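Local atomic coordinates of collagen adhesin (Enterococcus faecalis, PDB entry 2OKM), a protein that probably binds collagen, as a cell-wall-anchored adhesin of the bacterial surface, through the collagen-binding subdomain (N2 region) that makes up this chain. Residues F7-D12 and W22-N27. Sequence-based numbering, arbitrary orientation.
Sequences FYKVGD and WFLNVN
Two donors of N25 converge on the carbonyl oxygen of Y8: the backbone N, 2.9 Å from Y8 O, and the side-chain ND2, a weak second bond at 3.4 Å. They sit within the antiparallel hairpin of strands 7-12 and 19-26, part of a sheet in this collagen-binding domain. The reciprocal Y8 N to N25 O bond completes that hydrogen-bonded pair, and V10 with F23 forms the next, its F23 N to V10 O bond 2.8 Å long. On the face carrying Y8, V10, F23 and N25, the N25 amide stacks on the Y8 ring, planes 19° apart, with ND2 over one face toward the rim, 3.2 Å from CE2. Y8 CG lies between its backbone N and carbonyl carbon (chi1 73°), which folds the ring across N25, whose CB makes a CH-pi contact. The buried opposite face, turned to strands 37-43 and 119-128, holds F7, K9, W22, L24 and V26. F7 meets V26 CG2 with its ring edge, CD2 at 3.7 Å. K9 runs extended past L24 CD2, then turns about its CD-CE bond (chi4 63°), bringing NZ, hydrogen-bonded to Y106 OH, obliquely to within 3.0 Å of W22 CE3.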
loop_
_atom_site.group_PDB
_atom_site.type_symbol
_atom_site.label_atom_id
_atom_site.label_comp_id
_atom_site.label_asym_id
_atom_site.label_seq_id
_atom_site.Cartn_x
_atom_site.Cartn_y
_atom_site.Cartn_z
ATOM N N PHE A 7 -0.657 -1.412 -9.946
ATOM C CA PHE A 7 -0.778 -0.797 -8.637
ATOM C C PHE A 7 -1.748 0.365 -8.593
ATOM O O PHE A 7 -1.807 1.190 -9.504
ATOM C CB PHE A 7 0.581 -0.300 -8.129
ATOM C CG PHE A 7 0.501 0.400 -6.796
ATOM C CD1 PHE A 7 0.345 1.780 -6.722
ATOM C CD2 PHE A 7 0.511 -0.336 -5.617
ATOM C CE1 PHE A 7 0.195 2.419 -5.487
ATOM C CE2 PHE A 7 0.362 0.288 -4.381
ATOM C CZ PHE A 7 0.203 1.668 -4.316
ATOM N N TYR A 8 -2.526 0.408 -7.521
ATOM C CA TYR A 8 -3.438 1.507 -7.309
ATOM C C TYR A 8 -3.716 1.640 -5.831
ATOM O O TYR A 8 -3.569 0.687 -5.056
ATOM C CB TYR A 8 -4.741 1.360 -8.112
ATOM C CG TYR A 8 -5.724 0.326 -7.629
ATOM C CD1 TYR A 8 -5.620 -1.004 -8.027
ATOM C CD2 TYR A 8 -6.803 0.692 -6.822
ATOM C CE1 TYR A 8 -6.570 -1.943 -7.640
ATOM C CE2 TYR A 8 -7.755 -0.239 -6.431
ATOM C CZ TYR A 8 -7.634 -1.552 -6.846
ATOM O OH TYR A 8 -8.587 -2.468 -6.478
ATOM N N LYS A 9 -4.116 2.841 -5.448
ATOM C CA LYS A 9 -4.382 3.137 -4.065
ATOM C C LYS A 9 -5.698 3.882 -3.895
ATOM O O LYS A 9 -5.994 4.818 -4.645
ATOM C CB LYS A 9 -3.228 3.977 -3.550
ATOM C CG LYS A 9 -3.396 4.477 -2.177
ATOM C CD LYS A 9 -2.210 5.317 -1.873
ATOM C CE LYS A 9 -2.588 6.225 -0.802
ATOM N NZ LYS A 9 -2.913 5.459 0.420
ATOM N N VAL A 10 -6.487 3.443 -2.919
ATOM C CA VAL A 10 -7.764 4.078 -2.612
ATOM C C VAL A 10 -7.977 4.065 -1.109
ATOM O O VAL A 10 -7.251 3.407 -0.367
ATOM C CB VAL A 10 -8.958 3.343 -3.267
ATOM C CG1 VAL A 10 -8.906 3.511 -4.769
ATOM C CG2 VAL A 10 -8.931 1.862 -2.890
ATOM N N GLY A 11 -8.982 4.800 -0.662
ATOM C CA GLY A 11 -9.286 4.836 0.752
ATOM C C GLY A 11 -10.747 5.165 0.961
ATOM O O GLY A 11 -11.457 5.502 0.010
ATOM N N ASP A 12 -11.202 5.042 2.202
ATOM C CA ASP A 12 -12.578 5.370 2.537
ATOM C C ASP A 12 -12.672 5.747 4.007
ATOM O O ASP A 12 -11.690 5.647 4.746
ATOM C CB ASP A 12 -13.531 4.206 2.213
ATOM C CG ASP A 12 -13.248 2.957 3.022
ATOM O OD1 ASP A 12 -13.072 3.060 4.253
ATOM O OD2 ASP A 12 -13.222 1.857 2.423
ATOM N N TRP A 22 -6.962 3.198 4.405
ATOM C CA TRP A 22 -6.230 3.235 3.146
ATOM C C TRP A 22 -5.931 1.834 2.636
ATOM O O TRP A 22 -5.841 0.881 3.415
ATOM C CB TRP A 22 -4.916 4.015 3.309
ATOM C CG TRP A 22 -5.093 5.505 3.460
ATOM C CD1 TRP A 22 -4.945 6.240 4.605
ATOM C CD2 TRP A 22 -5.464 6.434 2.433
ATOM N NE1 TRP A 22 -5.197 7.568 4.351
ATOM C CE2 TRP A 22 -5.516 7.717 3.024
ATOM C CE3 TRP A 22 -5.749 6.310 1.064
ATOM C CZ2 TRP A 22 -5.854 8.869 2.300
ATOM C CZ3 TRP A 22 -6.085 7.457 0.340
ATOM C CH2 TRP A 22 -6.129 8.720 0.963
ATOM N N PHE A 23 -5.795 1.715 1.318
ATOM C CA PHE A 23 -5.513 0.429 0.695
ATOM C C PHE A 23 -4.464 0.556 -0.402
ATOM O O PHE A 23 -4.597 1.388 -1.304
ATOM C CB PHE A 23 -6.782 -0.153 0.054
ATOM C CG PHE A 23 -7.953 -0.279 0.993
ATOM C CD1 PHE A 23 -8.701 0.835 1.354
ATOM C CD2 PHE A 23 -8.325 -1.525 1.492
ATOM C CE1 PHE A 23 -9.806 0.713 2.201
ATOM C CE2 PHE A 23 -9.429 -1.659 2.340
ATOM C CZ PHE A 23 -10.169 -0.537 2.692
ATOM N N LEU A 24 -3.425 -0.268 -0.318
ATOM C CA LEU A 24 -2.389 -0.296 -1.342
ATOM C C LEU A 24 -2.637 -1.625 -2.048
ATOM O O LEU A 24 -2.453 -2.689 -1.465
ATOM C CB LEU A 24 -0.995 -0.273 -0.707
ATOM C CG LEU A 24 -0.738 0.877 0.272
ATOM C CD1 LEU A 24 0.687 0.766 0.779
ATOM C CD2 LEU A 24 -0.959 2.232 -0.400
ATOM N N ASN A 25 -3.076 -1.554 -3.301
ATOM C CA ASN A 25 -3.401 -2.749 -4.076
ATOM C C ASN A 25 -2.280 -3.095 -5.031
ATOM O O ASN A 25 -2.117 -2.473 -6.078
ATOM C CB ASN A 25 -4.702 -2.499 -4.822
ATOM C CG ASN A 25 -5.853 -2.250 -3.874
ATOM O OD1 ASN A 25 -6.384 -3.182 -3.274
ATOM N ND2 ASN A 25 -6.226 -0.987 -3.714
ATOM N N VAL A 26 -1.518 -4.115 -4.658
ATOM C CA VAL A 26 -0.354 -4.521 -5.421
ATOM C C VAL A 26 -0.456 -5.817 -6.217
ATOM O O VAL A 26 -0.697 -6.889 -5.657
ATOM C CB VAL A 26 0.862 -4.637 -4.469
ATOM C CG1 VAL A 26 2.139 -4.876 -5.265
ATOM C CG2 VAL A 26 0.965 -3.381 -3.610
ATOM N N ASN A 27 -0.264 -5.702 -7.529
ATOM C CA ASN A 27 -0.261 -6.848 -8.430
ATOM C C ASN A 27 -1.482 -7.761 -8.273
ATOM O O ASN A 27 -1.343 -8.978 -8.157
ATOM C CB ASN A 27 1.040 -7.629 -8.191
ATOM C CG ASN A 27 1.333 -8.640 -9.277
ATOM O OD1 ASN A 27 0.908 -8.487 -10.422
ATOM N ND2 ASN A 27 2.091 -9.673 -8.925
#